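Local coordinates for protein racemase, putative (Roseobacter denitrificans, PDB 3TCS) that binds magnesium in a TIM barrel of the mandelate racemase/muconate lactonizing enzyme family and is probably a racemase or hydro-lyase, at residues B[27-32]-B[38-43]; B[64-69]-B[382-387]. One frame throughout, in Å; residues are numbered along the deposited sequence.

How the interactions relate
Both contacts lie in the N-terminal capping domain of the enolase-superfamily fold, their centres about 8 Å apart and away from the metal and ligand sites of the barrel. Interaction 1 is the hairpin of strands 25-32 and 37-43; interaction 2 comes later along the chain and brings helix 58-73 against strand 382-387. Strands 25-32 and 382-387 are neighbours in one four-stranded antiparallel sheet, so the two contacts adjoin. Tyr383 meets the Glu29 side of this sheet, while His66 packs near Ile28 O on the other. The C-terminal end of the chain thus returns, after the barrel, to complete the edge of the N-terminal sheet.

Interaction 1 of 2, residues B[27-32]-B[38-43]; sequences AIETFT and FVRVTT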
loop_
_atom_site.group_PDB
_atom_site.type_symbol
_atom_site.label_atom_id
_atom_site.label_comp_id
_atom_site.label_asym_id
_atom_site.label_seq_id
_atom_site.Cartn_x
_atom_site.Cartn_y
_atom_site.Cartn_z
ATOM N N ALA B 27 -25.896 6.599 3.535
ATOM C CA ALA B 27 -25.026 6.509 4.696
ATOM C C ALA B 27 -24.142 5.268 4.730
ATOM O O ALA B 27 -24.470 4.230 4.150
ATOM C CB ALA B 27 -25.865 6.551 5.960
ATOM N N ILE B 28 -23.019 5.405 5.425
ATOM C CA ILE B 28 -22.064 4.321 5.622
ATOM C C ILE B 28 -21.661 4.393 7.085
ATOM O O ILE B 28 -21.154 5.420 7.547
ATOM C CB ILE B 28 -20.806 4.482 4.750
ATOM C CG1 ILE B 28 -21.192 4.475 3.272
ATOM C CG2 ILE B 28 -19.834 3.334 5.033
ATOM C CD1 ILE B 28 -20.054 4.814 2.342
ATOM N N GLU B 29 -21.914 3.311 7.814
ATOM C CA GLU B 29 -21.594 3.232 9.237
ATOM C C GLU B 29 -20.652 2.071 9.510
ATOM O O GLU B 29 -20.714 1.054 8.829
ATOM C CB GLU B 29 -22.865 2.994 10.046
ATOM C CG GLU B 29 -23.914 4.076 9.915
ATOM C CD GLU B 29 -25.282 3.588 10.333
ATOM O OE1 GLU B 29 -25.919 2.861 9.542
ATOM O OE2 GLU B 29 -25.714 3.918 11.457
ATOM N N THR B 30 -19.792 2.223 10.509
ATOM C CA THR B 30 -18.876 1.152 10.884
ATOM C C THR B 30 -19.018 0.883 12.381
ATOM O O THR B 30 -19.287 1.792 13.166
ATOM C CB THR B 30 -17.401 1.500 10.570
ATOM O OG1 THR B 30 -17.085 2.789 11.104
ATOM C CG2 THR B 30 -17.155 1.505 9.067
ATOM N N PHE B 31 -18.852 -0.381 12.750
ATOM C CA PHE B 31 -18.946 -0.850 14.131
ATOM C C PHE B 31 -17.687 -1.697 14.248
ATOM O O PHE B 31 -17.596 -2.762 13.640
ATOM C CB PHE B 31 -20.200 -1.709 14.281
ATOM C CG PHE B 31 -21.454 -1.023 13.815
ATOM C CD1 PHE B 31 -22.296 -0.387 14.723
ATOM C CD2 PHE B 31 -21.779 -0.990 12.461
ATOM C CE1 PHE B 31 -23.444 0.270 14.291
ATOM C CE2 PHE B 31 -22.921 -0.337 12.017
ATOM C CZ PHE B 31 -23.759 0.298 12.934
ATOM N N THR B 32 -16.721 -1.242 15.039
ATOM C CA THR B 32 -15.452 -1.951 15.093
ATOM C C THR B 32 -14.737 -2.015 16.435
ATOM O O THR B 32 -15.070 -1.294 17.379
ATOM C CB THR B 32 -14.474 -1.257 14.113
ATOM O OG1 THR B 32 -13.307 -2.059 13.906
ATOM C CG2 THR B 32 -14.041 0.085 14.696
ATOM N N PHE B 38 -17.365 -4.142 11.208
ATOM C CA PHE B 38 -18.441 -4.389 10.256
ATOM C C PHE B 38 -18.950 -3.082 9.674
ATOM O O PHE B 38 -18.865 -2.028 10.310
ATOM C CB PHE B 38 -19.574 -5.153 10.944
ATOM C CG PHE B 38 -19.164 -6.513 11.434
ATOM C CD1 PHE B 38 -18.909 -7.542 10.530
ATOM C CD2 PHE B 38 -18.985 -6.752 12.790
ATOM C CE1 PHE B 38 -18.478 -8.792 10.969
ATOM C CE2 PHE B 38 -18.552 -8.004 13.245
ATOM C CZ PHE B 38 -18.299 -9.025 12.330
ATOM N N VAL B 39 -19.479 -3.156 8.460
ATOM C CA VAL B 39 -19.980 -1.976 7.776
ATOM C C VAL B 39 -21.443 -2.128 7.400
ATOM O O VAL B 39 -21.860 -3.176 6.921
ATOM C CB VAL B 39 -19.186 -1.721 6.474
ATOM C CG1 VAL B 39 -19.677 -0.442 5.797
ATOM C CG2 VAL B 39 -17.693 -1.640 6.782
ATOM N N ARG B 40 -22.229 -1.084 7.625
ATOM C CA ARG B 40 -23.625 -1.125 7.232
ATOM C C ARG B 40 -23.848 0.033 6.276
ATOM O O ARG B 40 -23.480 1.168 6.578
ATOM C CB ARG B 40 -24.562 -0.981 8.441
ATOM C CG ARG B 40 -26.035 -0.953 8.037
ATOM C CD ARG B 40 -26.975 -1.031 9.241
ATOM N NE ARG B 40 -26.873 0.144 10.100
ATOM C CZ ARG B 40 -27.472 0.255 11.283
ATOM N NH1 ARG B 40 -28.217 -0.741 11.743
ATOM N NH2 ARG B 40 -27.322 1.356 12.007
ATOM N N VAL B 41 -24.413 -0.250 5.108
ATOM C CA VAL B 41 -24.694 0.809 4.149
ATOM C C VAL B 41 -26.201 0.969 4.049
ATOM O O VAL B 41 -26.946 0.001 4.209
ATOM C CB VAL B 41 -24.117 0.510 2.745
ATOM C CG1 VAL B 41 -22.586 0.458 2.812
ATOM C CG2 VAL B 41 -24.684 -0.797 2.201
ATOM N N THR B 42 -26.640 2.198 3.797
ATOM C CA THR B 42 -28.058 2.504 3.678
ATOM C C THR B 42 -28.302 3.317 2.413
ATOM O O THR B 42 -27.660 4.345 2.204
ATOM C CB THR B 42 -28.550 3.344 4.879
ATOM O OG1 THR B 42 -28.226 2.674 6.103
ATOM C CG2 THR B 42 -30.059 3.545 4.800
ATOM N N THR B 43 -29.215 2.859 1.565
ATOM C CA THR B 43 -29.524 3.604 0.351
ATOM C C THR B 43 -30.592 4.643 0.697
ATOM O O THR B 43 -31.144 4.628 1.798
ATOM C CB THR B 43 -30.011 2.671 -0.782
ATOM O OG1 THR B 43 -30.983 1.756 -0.272
ATOM C CG2 THR B 43 -28.847 1.888 -1.359
HETATM O O HOH W 1 -25.526 3.014 6.906
#
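Arg40 grips Glu29 side-on on one face of the hairpin. Arg40 NE donates to Glu29 OE1 at 2.9 Å, from above the carboxylate plane. Arg40 NH2 meets Glu29 OE2 at 3.1 Å on its syn side, completing a salt bridge whose flat groups are 33° apart. A bend at chi3 (66°) turns the end of the otherwise extended arginine toward the Glu29 carboxylate. Phe31 CZ lies over one guanidinium face, 3.8 Å from Arg40 NH2, with ring and guanidinium nearly perpendicular. With an alanine in place of Arg40, the Glu29 carboxylate is likely to be left without its cationic mate and the edge of the Phe31 ring without a neighbour.

Beneath them the strands run antiparallel, with Ala27-Thr42, Glu29-Arg40 and Phe31-Phe38 as hydrogen-bonded pairs. Glu29 N to Arg40 O is nearly straight (2.9 Å). On the other face, Val39 CG1 packs on Ile28 CG2 at 3.9 Å.

Farther out, water 1 links Glu29 OE1, Arg40 O and Thr42 OG1, whose hydroxyl also bonds Gln48. Tyr383 OH bonds Glu29 OE2. With arginine, tyrosine and water around it, the buried carboxylate is likely to remain ionised, adding a charged link to the six backbone bonds between these strands.

Interaction 2 of 2, residues B[64-69]-B[382-387]; sequences VLHRQV and QYQSSE
His66 and Ser386 share the direct hydrogen bond between helix segment 64-69 and strand segment 382-387. His66 ND1 lies 2.6 Å from Ser386 OG, and the hydroxyl comes in at the ring edge, near its plane. Having CG anti to the carbonyl carbon (chi1 -69°) lets the imidazole project from the helix onto the strand. Water 2 makes a second, indirect link: it donates to His66 O at 2.7 Å and also bonds Ser386 OG, which is therefore held between the side chain and the backbone of the same histidine.

Stacking supplies the other half of the contact. Gln384 lays its extended chain over one face of the imidazole, and its CG sits 3.6 Å from the centroid of the His66 ring in a CH-pi contact, only 19° off the normal. Beyond CG, the amide continues almost parallel to the ring, the planes 14° apart, and carries Gln384 CD to 3.3 Å from His66 CD2. The amide nitrogen lies over the CB-CG bond, with Gln384 NE2 3.3 Å from His66 CB. Leu65 CD2 lies over the centre of the opposite face, so the imidazole is sandwiched between a helix neighbour and a strand residue. Face contacts and the edge bond together restrict its rotation.

His66 NE2 bonds Thr30 OG1, which ties the helix to the next strand as well. Main-chain bonds join Gln384 to Thr30 and Ser386 to Ile28, setting strand 382-387 at the edge of the four-stranded sheet beside strand 25-32. With Leu65 packed on Ile28, Thr30 and helix 98-119, and Arg67 in a salt bridge with Asp59 of the second subunit, helix 58-73 lies between its own domain's sheet and the dimer partner.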
loop_
_atom_site.group_PDB
_atom_site.type_symbol
_atom_site.label_atom_id
_atom_site.label_comp_id
_atom_site.label_asym_id
_atom_site.label_seq_id
_atom_site.Cartn_x
_atom_site.Cartn_y
_atom_site.Cartn_z
ATOM N N VAL B 64 -9.804 5.031 8.067
ATOM C CA VAL B 64 -9.460 5.269 6.668
ATOM C C VAL B 64 -10.716 5.233 5.801
ATOM O O VAL B 64 -10.864 6.020 4.860
ATOM C CB VAL B 64 -8.445 4.206 6.157
ATOM C CG1 VAL B 64 -8.303 4.282 4.640
ATOM C CG2 VAL B 64 -7.093 4.438 6.815
ATOM N N LEU B 65 -11.633 4.328 6.124
ATOM C CA LEU B 65 -12.864 4.210 5.351
ATOM C C LEU B 65 -13.652 5.519 5.332
ATOM O O LEU B 65 -14.084 5.979 4.274
ATOM C CB LEU B 65 -13.738 3.083 5.917
ATOM C CG LEU B 65 -14.987 2.674 5.121
ATOM C CD1 LEU B 65 -15.417 1.272 5.539
ATOM C CD2 LEU B 65 -16.120 3.674 5.344
ATOM N N HIS B 66 -13.841 6.127 6.496
ATOM C CA HIS B 66 -14.600 7.374 6.568
ATOM C C HIS B 66 -13.833 8.567 6.014
ATOM O O HIS B 66 -14.418 9.491 5.447
ATOM C CB HIS B 66 -15.005 7.649 8.012
ATOM C CG HIS B 66 -16.034 6.694 8.535
ATOM N ND1 HIS B 66 -17.364 6.773 8.187
ATOM C CD2 HIS B 66 -15.919 5.619 9.350
ATOM C CE1 HIS B 66 -18.027 5.785 8.765
ATOM N NE2 HIS B 66 -17.173 5.071 9.476
ATOM N N ARG B 67 -12.519 8.537 6.172
ATOM C CA ARG B 67 -11.678 9.627 5.705
ATOM C C ARG B 67 -11.425 9.591 4.204
ATOM O O ARG B 67 -11.431 10.632 3.538
ATOM C CB ARG B 67 -10.331 9.583 6.430
ATOM C CG ARG B 67 -9.399 10.763 6.145
ATOM C CD ARG B 67 -9.852 12.006 6.902
ATOM N NE ARG B 67 -9.761 11.809 8.345
ATOM C CZ ARG B 67 -8.634 11.902 9.045
ATOM N NH1 ARG B 67 -7.492 12.201 8.438
ATOM N NH2 ARG B 67 -8.644 11.682 10.352
ATOM N N GLN B 68 -11.227 8.394 3.662
ATOM C CA GLN B 68 -10.875 8.273 2.254
ATOM C C GLN B 68 -11.761 7.475 1.312
ATOM O O GLN B 68 -11.513 7.463 0.108
ATOM C CB GLN B 68 -9.446 7.738 2.171
ATOM C CG GLN B 68 -8.429 8.659 2.836
ATOM C CD GLN B 68 -7.072 8.001 3.006
ATOM O OE1 GLN B 68 -6.828 7.306 3.989
ATOM N NE2 GLN B 68 -6.190 8.209 2.041
ATOM N N VAL B 69 -12.774 6.794 1.831
ATOM C CA VAL B 69 -13.647 6.026 0.949
ATOM C C VAL B 69 -15.060 6.603 0.895
ATOM O O VAL B 69 -15.575 6.913 -0.183
ATOM C CB VAL B 69 -13.724 4.547 1.386
ATOM C CG1 VAL B 69 -14.588 3.760 0.405
ATOM C CG2 VAL B 69 -12.325 3.952 1.442
ATOM N N GLN B 382 -17.055 0.292 18.525
ATOM C CA GLN B 382 -16.803 1.710 18.335
ATOM C C GLN B 382 -17.562 2.077 17.069
ATOM O O GLN B 382 -17.304 1.537 15.984
ATOM C CB GLN B 382 -15.316 1.990 18.147
ATOM C CG GLN B 382 -15.015 3.475 18.090
ATOM C CD GLN B 382 -13.545 3.763 17.899
ATOM O OE1 GLN B 382 -12.698 3.255 18.640
ATOM N NE2 GLN B 382 -13.230 4.585 16.903
ATOM N N TYR B 383 -18.502 3.000 17.215
ATOM C CA TYR B 383 -19.353 3.429 16.116
ATOM C C TYR B 383 -18.882 4.700 15.421
ATOM O O TYR B 383 -18.383 5.614 16.065
ATOM C CB TYR B 383 -20.767 3.659 16.657
ATOM C CG TYR B 383 -21.765 4.191 15.656
ATOM C CD1 TYR B 383 -22.343 3.353 14.700
ATOM C CD2 TYR B 383 -22.171 5.525 15.690
ATOM C CE1 TYR B 383 -23.308 3.834 13.813
ATOM C CE2 TYR B 383 -23.132 6.015 14.806
ATOM C CZ TYR B 383 -23.698 5.165 13.875
ATOM O OH TYR B 383 -24.669 5.639 13.016
ATOM N N GLN B 384 -19.046 4.749 14.105
ATOM C CA GLN B 384 -18.700 5.941 13.331
ATOM C C GLN B 384 -19.572 5.948 12.088
ATOM O O GLN B 384 -19.797 4.908 11.474
ATOM C CB GLN B 384 -17.221 5.957 12.927
ATOM C CG GLN B 384 -16.826 7.278 12.259
ATOM C CD GLN B 384 -15.337 7.419 12.024
ATOM O OE1 GLN B 384 -14.534 6.631 12.529
ATOM N NE2 GLN B 384 -14.956 8.441 11.262
ATOM N N SER B 385 -20.089 7.112 11.717
ATOM C CA SER B 385 -20.936 7.172 10.539
ATOM C C SER B 385 -20.612 8.349 9.637
ATOM O O SER B 385 -20.072 9.364 10.076
ATOM C CB SER B 385 -22.408 7.251 10.951
ATOM O OG SER B 385 -22.667 8.472 11.613
ATOM N N SER B 386 -20.943 8.184 8.366
ATOM C CA SER B 386 -20.752 9.213 7.357
ATOM C C SER B 386 -22.040 9.214 6.555
ATOM O O SER B 386 -22.500 8.160 6.130
ATOM C CB SER B 386 -19.577 8.866 6.440
ATOM O OG SER B 386 -18.345 8.970 7.125
ATOM N N GLU B 387 -22.630 10.386 6.354
ATOM C CA GLU B 387 -23.866 10.463 5.587
ATOM C C GLU B 387 -23.972 11.768 4.818
ATOM O O GLU B 387 -23.216 12.704 5.066
ATOM C CB GLU B 387 -25.069 10.305 6.520
ATOM C CG GLU B 387 -25.183 11.374 7.583
ATOM C CD GLU B 387 -26.260 11.049 8.605
ATOM O OE1 GLU B 387 -27.421 10.831 8.196
ATOM O OE2 GLU B 387 -25.943 11.010 9.815
HETATM O O HOH W 2 -16.786 10.727 5.849
#